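Hypothetical protein PH1948 (Pyrococcus horikoshii, PDB 1WY7) binds S-adenosyl-L-homocysteine and is probably an S-adenosylmethionine-dependent methyltransferase acting on RNA. Local coordinates at residues E74-E79 / K98-I103; D114-N119 / D142-I147; P132-A137 / R156-F161; V168-L173 / I197-K202. All blocks are in the same frame, centred on the assembly; numbering follows the deposited sequence.

Contact 1: E74-E79 / K98-I103; sequences EVICVE and KFKVFI. With SAH (S-adenosyl-L-homocysteine), chain E.
V75, C77 and E79 reach across to strand 99-103 with their N-H groups, and the two strands run parallel, their axes 4.5 Å apart at an angle of 18°. Five backbone bonds alternate along the pair. The straightest runs from F102 N to C77 O, 2.7 Å long with an angle of 177° at the hydrogen. C77 N gives a bond of the same kind to K100 O.

The side chains sort onto two faces. V75, C77, F99 and V101 lie on one, where helices 62-69 and 82-91 cover them. C77 CB comes within 4.4 Å of V101 CG2. I76, V78, K100 and F102 lie on the other. Here V78 CG1 sits 3.9 Å from F102 CD1; the two side chains run alongside and point the same way. The K100 chain bends at its last two torsions, and this brings the ammonium alongside I76, with NZ 3.4 Å from I76 CD1. The salt bridge of NZ to E74 OE1 is doubtful, modelled too short.

The pair belongs to a right-handed beta-alpha-beta crossover through helix 82-91, part of the Rossmann-like methyltransferase fold. At the C-terminal end of strand 74-79, E79 turns away from its neighbour strand to the ligand. Its CG is anti to the backbone N (chi1 167°), and the chain then bends at chi2. The carboxylate grips both ribose hydroxyls of S-adenosyl-L-homocysteine: OE2 accepts from O2' at 2.6 Å, and OE1 accepts from O3' at 3.1 Å. The backbone N-H groups of D81 and G59 bond to OE2 and OE1 and would help fix the carboxylate's rotation.

Contact 2: D114-N119 / D142-I147; sequences DIVIMN and DVVYSI
Y145 CG lies beside its own backbone N (chi1 -71°), which brings the ring edge to I115, with CD2 4.0 Å from I115 CG2. V116 O also lies at this edge, in the ring plane. M118, a selenomethionine, starts with CG between the backbone N and the carbonyl carbon (chi1 59°). The chain then runs extended, and CE ends 3.4 Å from S146 OG and 4.3 Å from V144 CG1.

The backbones are parallel, with axes 4.7 Å apart. V116 bonds through both its N-H and its carbonyl: its N donates to V143 O at 3.1 Å, and its O accepts from Y145 N at 2.8 Å. M118 N donates to Y145 O, a more bent bond with 131° at the hydrogen. This is the strand pair of the beta-alpha-beta unit through helix 131-140, in the middle of the seven-stranded sheet. That helix covers V116, V144 and M118. Helix 32-44 packs on Y145 from the other face, and the Y145 hydroxyl is held by D47 and R199.

N119 ends its segment in the ligand pocket. Its ND2 passes 4.1 Å from I147 CB, while T30 and Y28 bond to its amide and would fix the amide's orientation.

Contact 3: P132-A137 / R156-F161; sequences PFLLKA and RFIEKF. With SAH (S-adenosyl-L-homocysteine), chain E.
L134 reaches across to F161, I158 and F157, and its side chain can be followed outward atom by atom. CB lies 3.8 Å from F161 CE1, approaching the ring obliquely. CG stands beside the backbone N (chi1 -70°), which directs the branch toward helix 152-164. From there CD1 goes on to I158 CD1 at 3.7 Å, the two side chains crossing at about a right angle. The same methyl lies 4.3 Å from F157 CE1. The other methyl, CD2, turns down to the sheet and meets CE of the selenomethionine M118.

F161 is the main partner on the second helix. Its CG is anti to the backbone N (chi1 -168°), and the ring extends toward helix 131-140. There it touches two successive residues. Beyond L134, its CZ meets L135 CG at 3.8 Å, and that carbon sits at the ring edge, near its plane. F161 CB rests over one face of the F157 ring, offset toward its rim.

The contact is wholly apolar and rather thin. The helix axes stay 12.1 Å apart at an angle of 30°, and the long side chains bridge the distance. I158 and L134 also both touch H148 of the strand below.

On another side of helix 131-140, F133 points to the ligand, with its CZ 3.4 Å from C4 of the S-adenosyl-L-homocysteine adenine. The purine meets the edge of the F133 ring. Two neighbouring helices packed side by side on one face of the central sheet, one of them lining the adenine pocket, fit the methyltransferase fold.

Contact 4: V168-L173 / I197-K202; sequences VVTHRL and IYRFSK
This is an antiparallel strand pair, the hairpin of strands 167-179 and 191-202 at one margin of the sheet, with V169 packed on F200 and T170 bonded to R199. Strand 167-179 is outermost. Strand 191-202, the last in the chain, runs antiparallel to all the others and inserts between 143-149 and 167-179, as in the class I methyltransferase sheet.

The pairing is interrupted by a classic beta bulge, with T170 and H171 opposite the single residue R199. T170 N donates to R199 O at 2.9 Å, and R199 N donates to H171 O at 3.0 Å. The R199 side chain runs extended over the bulge, and its NH2 bonds to T170 OG1 at 2.8 Å, almost in the guanidinium plane. T170 OG1 also pairs with H171 ND1 at 2.7 Å, in the plane of the imidazole. The imidazole and guanidinium planes stand 82° apart. D47 forms a salt bridge with R199 NH1.

On the other face, R172 lays its CG over the Y198 ring, a CH-pi contact with CG 4.2 Å from the ring centroid. A water accepts from R172 NH2 and weakly bridges to Y198 OH. V169 CG2 lies 3.6 Å from F200 CE1, the side chains pointing the same way. I158 of helix 152-164 covers Y198 and F200. At the far end, L173 and I197 exchange two backbone bonds, the shorter from I197 N to L173 O at 2.7 Å.

From the N terminus, contact 1 comes first and closes the loop through helix 82-91. Contact 2 follows in series and closes the crossover through helix 131-140. Contact 3 crosses contact 2, because residues 132-137 lie between the two strands of contact 2 while residues 156-161 come after them. Contact 4 closes the C-terminal hairpin last. Contacts 1, 2 and 4 share one sheet; contacts 1 and 4 lie on opposite sides of the chain's centre, about 23 Å apart between centres. Strands 143-149 and 191-202 join contacts 2 and 4 directly. Of the helices of contact 3, 131-140 packs on contact 2 and 152-164 on contact 4, and contacts 1 and 3 meet the same ligand.

Contact 1: E74-E79 / K98-I103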
# COMPACT_ATOMS: atom_id res chain seq x y z
N GLU A 74 1.75 -14.33 -5.84
CA GLU A 74 1.57 -14.42 -4.40
C GLU A 74 1.79 -13.07 -3.77
O GLU A 74 2.48 -12.21 -4.33
CB GLU A 74 2.56 -15.42 -3.78
CG GLU A 74 4.01 -14.99 -3.80
CD GLU A 74 4.91 -15.87 -2.93
OE1 GLU A 74 4.68 -15.93 -1.70
OE2 GLU A 74 5.83 -16.52 -3.47
N VAL A 75 1.21 -12.87 -2.60
CA VAL A 75 1.36 -11.62 -1.89
C VAL A 75 1.82 -11.91 -0.47
O VAL A 75 1.37 -12.87 0.16
CB VAL A 75 0.03 -10.84 -1.86
CG1 VAL A 75 0.18 -9.58 -1.00
CG2 VAL A 75 -0.39 -10.48 -3.28
N ILE A 76 2.75 -11.09 0.02
CA ILE A 76 3.21 -11.25 1.39
C ILE A 76 2.74 -10.00 2.13
O ILE A 76 3.18 -8.89 1.87
CB ILE A 76 4.75 -11.42 1.47
CG1 ILE A 76 5.18 -12.62 0.62
CG2 ILE A 76 5.17 -11.67 2.93
CD1 ILE A 76 6.69 -12.90 0.62
N CYS A 77 1.80 -10.21 3.04
CA CYS A 77 1.20 -9.14 3.80
C CYS A 77 1.99 -8.85 5.07
O CYS A 77 2.13 -9.71 5.94
CB CYS A 77 -0.24 -9.52 4.13
SG CYS A 77 -1.15 -10.10 2.66
N VAL A 78 2.51 -7.62 5.16
CA VAL A 78 3.28 -7.20 6.32
C VAL A 78 2.43 -6.25 7.12
O VAL A 78 2.05 -5.18 6.63
CB VAL A 78 4.58 -6.48 5.92
CG1 VAL A 78 5.33 -6.05 7.17
CG2 VAL A 78 5.46 -7.39 5.07
N GLU A 79 2.12 -6.64 8.35
CA GLU A 79 1.28 -5.84 9.23
C GLU A 79 1.67 -6.07 10.69
O GLU A 79 1.83 -7.21 11.13
CB GLU A 79 -0.18 -6.23 9.00
CG GLU A 79 -1.16 -5.72 10.02
CD GLU A 79 -1.18 -4.22 10.09
OE1 GLU A 79 -1.34 -3.57 9.04
OE2 GLU A 79 -1.05 -3.69 11.20
N LYS A 98 -2.45 -18.42 -1.49
CA LYS A 98 -1.72 -17.53 -2.40
C LYS A 98 -1.12 -16.30 -1.68
O LYS A 98 -0.46 -15.47 -2.30
CB LYS A 98 -2.64 -17.07 -3.55
CG LYS A 98 -2.99 -18.18 -4.53
CD LYS A 98 -3.96 -17.72 -5.63
CE LYS A 98 -3.38 -16.62 -6.52
NZ LYS A 98 -2.16 -17.04 -7.30
N PHE A 99 -1.36 -16.19 -0.38
CA PHE A 99 -0.83 -15.08 0.40
C PHE A 99 -0.19 -15.53 1.71
O PHE A 99 -0.56 -16.56 2.27
CB PHE A 99 -1.94 -14.07 0.71
CG PHE A 99 -2.96 -14.56 1.70
CD1 PHE A 99 -2.77 -14.38 3.06
CD2 PHE A 99 -4.12 -15.19 1.27
CE1 PHE A 99 -3.71 -14.82 3.98
CE2 PHE A 99 -5.06 -15.64 2.18
CZ PHE A 99 -4.86 -15.45 3.53
N LYS A 100 0.79 -14.77 2.17
CA LYS A 100 1.45 -15.07 3.43
C LYS A 100 1.37 -13.84 4.31
O LYS A 100 1.25 -12.72 3.82
CB LYS A 100 2.92 -15.46 3.20
CG LYS A 100 3.08 -16.75 2.41
CD LYS A 100 4.47 -17.32 2.54
CE LYS A 100 5.52 -16.34 2.06
NZ LYS A 100 5.41 -16.06 0.60
N VAL A 101 1.43 -14.05 5.62
CA VAL A 101 1.34 -12.93 6.55
C VAL A 101 2.52 -12.83 7.50
O VAL A 101 2.92 -13.80 8.14
CB VAL A 101 0.06 -13.00 7.39
CG1 VAL A 101 -0.05 -11.77 8.26
CG2 VAL A 101 -1.15 -13.10 6.46
N PHE A 102 3.10 -11.63 7.55
CA PHE A 102 4.21 -11.37 8.45
C PHE A 102 3.74 -10.33 9.47
O PHE A 102 3.56 -9.16 9.15
CB PHE A 102 5.45 -10.84 7.72
CG PHE A 102 6.57 -10.41 8.64
CD1 PHE A 102 6.62 -9.11 9.14
CD2 PHE A 102 7.56 -11.32 9.03
CE1 PHE A 102 7.64 -8.71 10.02
CE2 PHE A 102 8.58 -10.94 9.91
CZ PHE A 102 8.62 -9.63 10.40
N ILE A 103 3.51 -10.79 10.69
CA ILE A 103 3.06 -9.93 11.77
C ILE A 103 4.27 -9.43 12.55
O ILE A 103 4.90 -10.19 13.30
CB ILE A 103 2.15 -10.69 12.75
CG1 ILE A 103 1.03 -11.38 11.98
CG2 ILE A 103 1.60 -9.74 13.82
CD1 ILE A 103 0.07 -12.14 12.88
N SAH E . -6.27 -0.98 5.12
CA SAH E . -5.20 -0.41 4.27
CB SAH E . -3.98 -0.18 5.18
CG SAH E . -4.11 1.20 5.72
SD SAH E . -2.96 1.93 6.89
C SAH E . -4.99 -1.36 3.13
O SAH E . -5.93 -2.16 2.84
OXT SAH E . -3.85 -1.25 2.56
C5' SAH E . -1.48 0.94 6.85
C4' SAH E . -1.21 -0.07 7.98
O4' SAH E . 0.13 0.13 8.49
C3' SAH E . -2.06 0.07 9.24
O3' SAH E . -3.02 -0.99 9.13
C2' SAH E . -1.12 -0.21 10.42
O2' SAH E . -1.48 -1.09 11.46
C1' SAH E . 0.21 -0.55 9.72
N9 SAH E . 1.40 -0.11 10.42
C8 SAH E . 1.66 1.05 11.12
N7 SAH E . 2.87 1.12 11.62
C5 SAH E . 3.46 -0.08 11.22
C6 SAH E . 4.76 -0.63 11.40
N6 SAH E . 5.73 0.02 12.09
N1 SAH E . 5.05 -1.87 10.88
C2 SAH E . 4.08 -2.51 10.18
N3 SAH E . 2.82 -2.09 9.94
C4 SAH E . 2.57 -0.85 10.48

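Contact 2: D114-N119 / D142-I147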
# COMPACT_ATOMS: atom_id res chain seq x y z
N ASP A 114 9.37 -9.19 -5.85
CA ASP A 114 9.43 -8.55 -7.17
C ASP A 114 8.90 -7.12 -7.11
O ASP A 114 9.48 -6.20 -7.70
CB ASP A 114 8.58 -9.30 -8.21
CG ASP A 114 9.15 -10.67 -8.56
OD1 ASP A 114 10.38 -10.78 -8.73
OD2 ASP A 114 8.35 -11.62 -8.70
N ILE A 115 7.79 -6.94 -6.39
CA ILE A 115 7.16 -5.63 -6.29
C ILE A 115 6.65 -5.31 -4.89
O ILE A 115 6.22 -6.18 -4.14
CB ILE A 115 5.92 -5.51 -7.28
CG1 ILE A 115 6.38 -5.23 -8.71
CG2 ILE A 115 5.00 -4.37 -6.87
CD1 ILE A 115 6.86 -6.42 -9.44
N VAL A 116 6.69 -4.03 -4.54
CA VAL A 116 6.15 -3.59 -3.27
C VAL A 116 5.00 -2.62 -3.58
O VAL A 116 5.12 -1.75 -4.44
CB VAL A 116 7.16 -2.80 -2.40
CG1 VAL A 116 6.41 -2.15 -1.26
CG2 VAL A 116 8.27 -3.72 -1.85
N ILE A 117 3.88 -2.80 -2.88
CA ILE A 117 2.76 -1.88 -3.01
C ILE A 117 2.46 -1.52 -1.56
O ILE A 117 2.55 -2.38 -0.68
CB ILE A 117 1.53 -2.52 -3.67
CG1 ILE A 117 1.03 -3.71 -2.84
CG2 ILE A 117 1.88 -2.93 -5.09
CD1 ILE A 117 -0.17 -4.45 -3.48
N MSE A 118 2.13 -0.26 -1.30
CA MSE A 118 1.84 0.14 0.06
C MSE A 118 1.12 1.47 0.21
O MSE A 118 1.27 2.38 -0.61
CB MSE A 118 3.14 0.17 0.89
CG MSE A 118 4.25 1.11 0.38
SE MSE A 118 5.77 1.04 1.40
CE MSE A 118 6.65 2.42 0.78
N ASN A 119 0.31 1.53 1.26
CA ASN A 119 -0.43 2.73 1.66
C ASN A 119 0.10 2.87 3.09
O ASN A 119 -0.60 2.58 4.06
CB ASN A 119 -1.94 2.44 1.69
CG ASN A 119 -2.77 3.64 2.12
OD1 ASN A 119 -3.98 3.54 2.26
ND2 ASN A 119 -2.11 4.77 2.34
N ASP A 142 12.90 -3.81 -6.44
CA ASP A 142 13.43 -2.87 -7.42
C ASP A 142 12.32 -1.97 -7.98
O ASP A 142 12.61 -0.98 -8.65
CB ASP A 142 14.14 -3.62 -8.56
CG ASP A 142 15.52 -4.12 -8.16
OD1 ASP A 142 16.05 -5.02 -8.86
OD2 ASP A 142 16.09 -3.60 -7.17
N VAL A 143 11.07 -2.33 -7.70
CA VAL A 143 9.91 -1.53 -8.12
C VAL A 143 8.98 -1.32 -6.92
O VAL A 143 8.50 -2.28 -6.31
CB VAL A 143 9.11 -2.21 -9.25
CG1 VAL A 143 7.90 -1.34 -9.62
CG2 VAL A 143 9.99 -2.41 -10.49
N VAL A 144 8.72 -0.06 -6.59
CA VAL A 144 7.87 0.27 -5.45
C VAL A 144 6.71 1.19 -5.81
O VAL A 144 6.89 2.18 -6.53
CB VAL A 144 8.70 1.00 -4.35
CG1 VAL A 144 7.80 1.43 -3.21
CG2 VAL A 144 9.83 0.09 -3.87
N TYR A 145 5.52 0.86 -5.30
CA TYR A 145 4.32 1.68 -5.51
C TYR A 145 3.88 2.11 -4.12
O TYR A 145 3.62 1.27 -3.25
CB TYR A 145 3.18 0.88 -6.17
CG TYR A 145 3.41 0.53 -7.64
CD1 TYR A 145 2.95 1.36 -8.66
CD2 TYR A 145 4.09 -0.63 -7.99
CE1 TYR A 145 3.16 1.03 -10.01
CE2 TYR A 145 4.32 -0.97 -9.31
CZ TYR A 145 3.85 -0.14 -10.32
OH TYR A 145 4.11 -0.48 -11.64
N SER A 146 3.77 3.41 -3.89
CA SER A 146 3.37 3.91 -2.59
C SER A 146 2.45 5.11 -2.69
O SER A 146 2.28 5.69 -3.76
CB SER A 146 4.61 4.28 -1.77
OG SER A 146 4.25 4.57 -0.43
N ILE A 147 1.85 5.47 -1.57
CA ILE A 147 0.93 6.60 -1.52
C ILE A 147 1.41 7.59 -0.46
O ILE A 147 1.81 7.19 0.62
CB ILE A 147 -0.50 6.13 -1.19
CG1 ILE A 147 -0.99 5.16 -2.27
CG2 ILE A 147 -1.43 7.33 -1.09
CD1 ILE A 147 -2.39 4.63 -2.04

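Contact 3: P132-A137 / R156-F161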
# COMPACT_ATOMS: atom_id res chain seq x y z
N PRO A 132 10.45 4.20 7.69
CA PRO A 132 10.78 2.78 7.83
C PRO A 132 10.20 1.97 6.66
O PRO A 132 10.79 0.97 6.22
CB PRO A 132 10.12 2.41 9.16
CG PRO A 132 10.16 3.68 9.94
CD PRO A 132 9.80 4.72 8.91
N PHE A 133 9.05 2.41 6.16
CA PHE A 133 8.40 1.73 5.03
C PHE A 133 9.14 1.95 3.70
O PHE A 133 9.37 1.00 2.95
CB PHE A 133 6.94 2.19 4.90
CG PHE A 133 6.03 1.64 5.98
CD1 PHE A 133 6.00 2.21 7.25
CD2 PHE A 133 5.23 0.53 5.72
CE1 PHE A 133 5.18 1.67 8.26
CE2 PHE A 133 4.41 -0.01 6.71
CZ PHE A 133 4.38 0.55 7.98
N LEU A 134 9.53 3.20 3.42
CA LEU A 134 10.25 3.50 2.20
C LEU A 134 11.61 2.80 2.22
O LEU A 134 12.01 2.20 1.22
CB LEU A 134 10.43 5.01 2.03
CG LEU A 134 9.12 5.73 1.71
CD1 LEU A 134 9.26 7.22 1.98
CD2 LEU A 134 8.75 5.45 0.26
N LEU A 135 12.31 2.87 3.36
CA LEU A 135 13.61 2.20 3.48
C LEU A 135 13.48 0.70 3.20
O LEU A 135 14.26 0.15 2.44
CB LEU A 135 14.22 2.39 4.89
CG LEU A 135 15.21 3.54 5.05
CD1 LEU A 135 15.70 3.61 6.50
CD2 LEU A 135 16.39 3.33 4.09
N LYS A 136 12.53 0.05 3.85
CA LYS A 136 12.32 -1.39 3.65
C LYS A 136 11.94 -1.70 2.20
O LYS A 136 12.48 -2.62 1.59
CB LYS A 136 11.24 -1.89 4.60
CG LYS A 136 10.93 -3.37 4.47
CD LYS A 136 12.17 -4.22 4.70
CE LYS A 136 12.78 -3.94 6.07
NZ LYS A 136 14.05 -4.70 6.21
N ALA A 137 11.00 -0.94 1.64
CA ALA A 137 10.58 -1.15 0.26
C ALA A 137 11.78 -1.06 -0.68
O ALA A 137 11.97 -1.92 -1.54
CB ALA A 137 9.51 -0.09 -0.15
N ARG A 156 8.95 17.08 -2.04
CA ARG A 156 10.37 17.39 -2.05
C ARG A 156 11.14 16.28 -1.33
O ARG A 156 12.15 15.79 -1.82
CB ARG A 156 10.64 18.73 -1.35
CG ARG A 156 12.12 18.98 -1.07
CD ARG A 156 12.38 20.24 -0.23
NE ARG A 156 12.03 21.47 -0.95
CZ ARG A 156 12.40 22.69 -0.57
NH1 ARG A 156 12.03 23.74 -1.30
NH2 ARG A 156 13.14 22.86 0.52
N PHE A 157 10.65 15.90 -0.16
CA PHE A 157 11.31 14.85 0.61
C PHE A 157 11.32 13.51 -0.11
O PHE A 157 12.37 12.88 -0.26
CB PHE A 157 10.66 14.68 1.99
CG PHE A 157 11.07 13.41 2.70
CD1 PHE A 157 10.23 12.30 2.71
CD2 PHE A 157 12.31 13.31 3.32
CE1 PHE A 157 10.62 11.12 3.34
CE2 PHE A 157 12.70 12.14 3.95
CZ PHE A 157 11.86 11.04 3.96
N ILE A 158 10.15 13.06 -0.56
CA ILE A 158 10.05 11.79 -1.26
C ILE A 158 11.01 11.71 -2.44
O ILE A 158 11.67 10.69 -2.66
CB ILE A 158 8.61 11.56 -1.75
CG1 ILE A 158 7.69 11.39 -0.55
CG2 ILE A 158 8.55 10.31 -2.63
CD1 ILE A 158 7.88 10.09 0.19
N GLU A 159 11.09 12.79 -3.21
CA GLU A 159 11.96 12.83 -4.38
C GLU A 159 13.42 12.72 -3.95
O GLU A 159 14.21 11.99 -4.56
CB GLU A 159 11.72 14.13 -5.14
CG GLU A 159 11.76 13.98 -6.65
CD GLU A 159 10.54 13.24 -7.21
OE1 GLU A 159 10.75 12.37 -8.08
OE2 GLU A 159 9.40 13.53 -6.80
N LYS A 160 13.78 13.44 -2.89
CA LYS A 160 15.15 13.42 -2.37
C LYS A 160 15.50 12.11 -1.67
O LYS A 160 16.57 11.55 -1.89
CB LYS A 160 15.39 14.59 -1.40
CG LYS A 160 15.82 15.89 -2.07
CD LYS A 160 16.15 16.99 -1.07
CE LYS A 160 14.92 17.48 -0.33
NZ LYS A 160 15.19 18.65 0.57
N PHE A 161 14.60 11.63 -0.83
CA PHE A 161 14.84 10.39 -0.10
C PHE A 161 15.02 9.18 -1.03
O PHE A 161 15.95 8.39 -0.86
CB PHE A 161 13.70 10.12 0.89
CG PHE A 161 13.99 9.02 1.88
CD1 PHE A 161 13.60 7.71 1.62
CD2 PHE A 161 14.61 9.30 3.10
CE1 PHE A 161 13.81 6.71 2.55
CE2 PHE A 161 14.83 8.31 4.04
CZ PHE A 161 14.43 7.01 3.77
N SAH E . -6.27 -0.98 5.12
CA SAH E . -5.20 -0.41 4.27
CB SAH E . -3.98 -0.18 5.18
CG SAH E . -4.11 1.20 5.72
SD SAH E . -2.96 1.93 6.89
C SAH E . -4.99 -1.36 3.13
O SAH E . -5.93 -2.16 2.84
OXT SAH E . -3.85 -1.25 2.56
C5' SAH E . -1.48 0.94 6.85
C4' SAH E . -1.21 -0.07 7.98
O4' SAH E . 0.13 0.13 8.49
C3' SAH E . -2.06 0.07 9.24
O3' SAH E . -3.02 -0.99 9.13
C2' SAH E . -1.12 -0.21 10.42
O2' SAH E . -1.48 -1.09 11.46
C1' SAH E . 0.21 -0.55 9.72
N9 SAH E . 1.40 -0.11 10.42
C8 SAH E . 1.66 1.05 11.12
N7 SAH E . 2.87 1.12 11.62
C5 SAH E . 3.46 -0.08 11.22
C6 SAH E . 4.76 -0.63 11.40
N6 SAH E . 5.73 0.02 12.09
N1 SAH E . 5.05 -1.87 10.88
C2 SAH E . 4.08 -2.51 10.18
N3 SAH E . 2.82 -2.09 9.94
C4 SAH E . 2.57 -0.85 10.48

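Contact 4: V168-L173 / I197-K202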
# COMPACT_ATOMS: atom_id res chain seq x y z
N VAL A 168 14.31 6.23 -8.52
CA VAL A 168 13.75 7.38 -9.21
C VAL A 168 12.25 7.21 -9.41
O VAL A 168 11.77 6.10 -9.62
CB VAL A 168 14.37 7.57 -10.60
CG1 VAL A 168 15.64 8.36 -10.48
CG2 VAL A 168 14.62 6.23 -11.24
N VAL A 169 11.53 8.32 -9.31
CA VAL A 169 10.09 8.32 -9.51
C VAL A 169 9.84 8.27 -11.01
O VAL A 169 10.34 9.12 -11.75
CB VAL A 169 9.46 9.61 -8.92
CG1 VAL A 169 7.97 9.70 -9.29
CG2 VAL A 169 9.62 9.61 -7.41
N THR A 170 9.09 7.27 -11.48
CA THR A 170 8.78 7.17 -12.90
C THR A 170 7.34 7.66 -13.17
O THR A 170 7.03 8.15 -14.26
CB THR A 170 8.90 5.72 -13.42
OG1 THR A 170 7.94 4.90 -12.74
CG2 THR A 170 10.29 5.18 -13.17
N HIS A 171 6.48 7.52 -12.17
CA HIS A 171 5.08 7.94 -12.28
C HIS A 171 4.60 8.51 -10.97
O HIS A 171 5.02 8.08 -9.90
CB HIS A 171 4.16 6.78 -12.62
CG HIS A 171 4.48 6.10 -13.91
ND1 HIS A 171 5.59 5.30 -14.08
CD2 HIS A 171 3.80 6.04 -15.08
CE1 HIS A 171 5.57 4.77 -15.29
NE2 HIS A 171 4.49 5.21 -15.92
N ARG A 172 3.71 9.49 -11.06
CA ARG A 172 3.11 10.09 -9.88
C ARG A 172 1.72 10.55 -10.29
O ARG A 172 1.58 11.46 -11.11
CB ARG A 172 3.92 11.30 -9.37
CG ARG A 172 3.38 11.87 -8.04
CD ARG A 172 3.98 13.22 -7.67
NE ARG A 172 3.34 14.32 -8.39
CZ ARG A 172 3.80 15.57 -8.44
NH1 ARG A 172 3.14 16.49 -9.13
NH2 ARG A 172 4.91 15.90 -7.80
N LEU A 173 0.70 9.89 -9.75
CA LEU A 173 -0.68 10.24 -10.06
C LEU A 173 -1.26 10.92 -8.84
O LEU A 173 -1.08 10.47 -7.71
CB LEU A 173 -1.50 8.99 -10.40
CG LEU A 173 -0.94 7.95 -11.38
CD1 LEU A 173 -2.11 7.17 -11.94
CD2 LEU A 173 -0.14 8.59 -12.50
N ILE A 197 0.18 9.04 -5.84
CA ILE A 197 0.45 7.61 -5.93
C ILE A 197 1.76 7.57 -6.71
O ILE A 197 1.83 8.02 -7.86
CB ILE A 197 -0.67 6.88 -6.69
CG1 ILE A 197 -1.99 7.07 -5.96
CG2 ILE A 197 -0.31 5.41 -6.84
CD1 ILE A 197 -3.17 6.41 -6.63
N TYR A 198 2.81 7.06 -6.08
CA TYR A 198 4.12 7.00 -6.71
C TYR A 198 4.51 5.62 -7.20
O TYR A 198 4.06 4.61 -6.68
CB TYR A 198 5.24 7.40 -5.74
CG TYR A 198 5.29 8.83 -5.28
CD1 TYR A 198 4.49 9.28 -4.22
CD2 TYR A 198 6.18 9.74 -5.86
CE1 TYR A 198 4.58 10.60 -3.75
CE2 TYR A 198 6.28 11.05 -5.40
CZ TYR A 198 5.48 11.47 -4.35
OH TYR A 198 5.54 12.77 -3.93
N ARG A 199 5.38 5.62 -8.20
CA ARG A 199 5.97 4.40 -8.72
C ARG A 199 7.46 4.72 -8.74
O ARG A 199 7.88 5.64 -9.45
CB ARG A 199 5.53 4.08 -10.13
CG ARG A 199 6.23 2.81 -10.62
CD ARG A 199 5.90 2.42 -12.03
NE ARG A 199 6.55 1.16 -12.36
CZ ARG A 199 7.77 1.05 -12.88
NH1 ARG A 199 8.26 -0.16 -13.13
NH2 ARG A 199 8.48 2.14 -13.16
N PHE A 200 8.24 3.99 -7.95
CA PHE A 200 9.69 4.18 -7.87
C PHE A 200 10.35 3.01 -8.59
O PHE A 200 9.86 1.88 -8.53
CB PHE A 200 10.15 4.16 -6.41
CG PHE A 200 9.49 5.20 -5.53
CD1 PHE A 200 10.01 6.48 -5.43
CD2 PHE A 200 8.40 4.86 -4.74
CE1 PHE A 200 9.46 7.41 -4.55
CE2 PHE A 200 7.84 5.78 -3.86
CZ PHE A 200 8.37 7.06 -3.76
N SER A 201 11.46 3.27 -9.27
CA SER A 201 12.19 2.23 -9.99
C SER A 201 13.67 2.37 -9.62
O SER A 201 14.21 3.48 -9.60
CB SER A 201 12.00 2.41 -11.49
OG SER A 201 12.62 1.36 -12.21
N LYS A 202 14.34 1.25 -9.33
CA LYS A 202 15.76 1.31 -8.96
C LYS A 202 16.64 1.77 -10.13
O LYS A 202 16.65 1.15 -11.19
CB LYS A 202 16.25 -0.05 -8.46
CG LYS A 202 17.67 0.00 -7.91
CD LYS A 202 18.01 -1.18 -7.02
CE LYS A 202 19.24 -0.85 -6.17
NZ LYS A 202 19.57 -1.93 -5.18
O HOH W 1 6.90 14.65 -6.31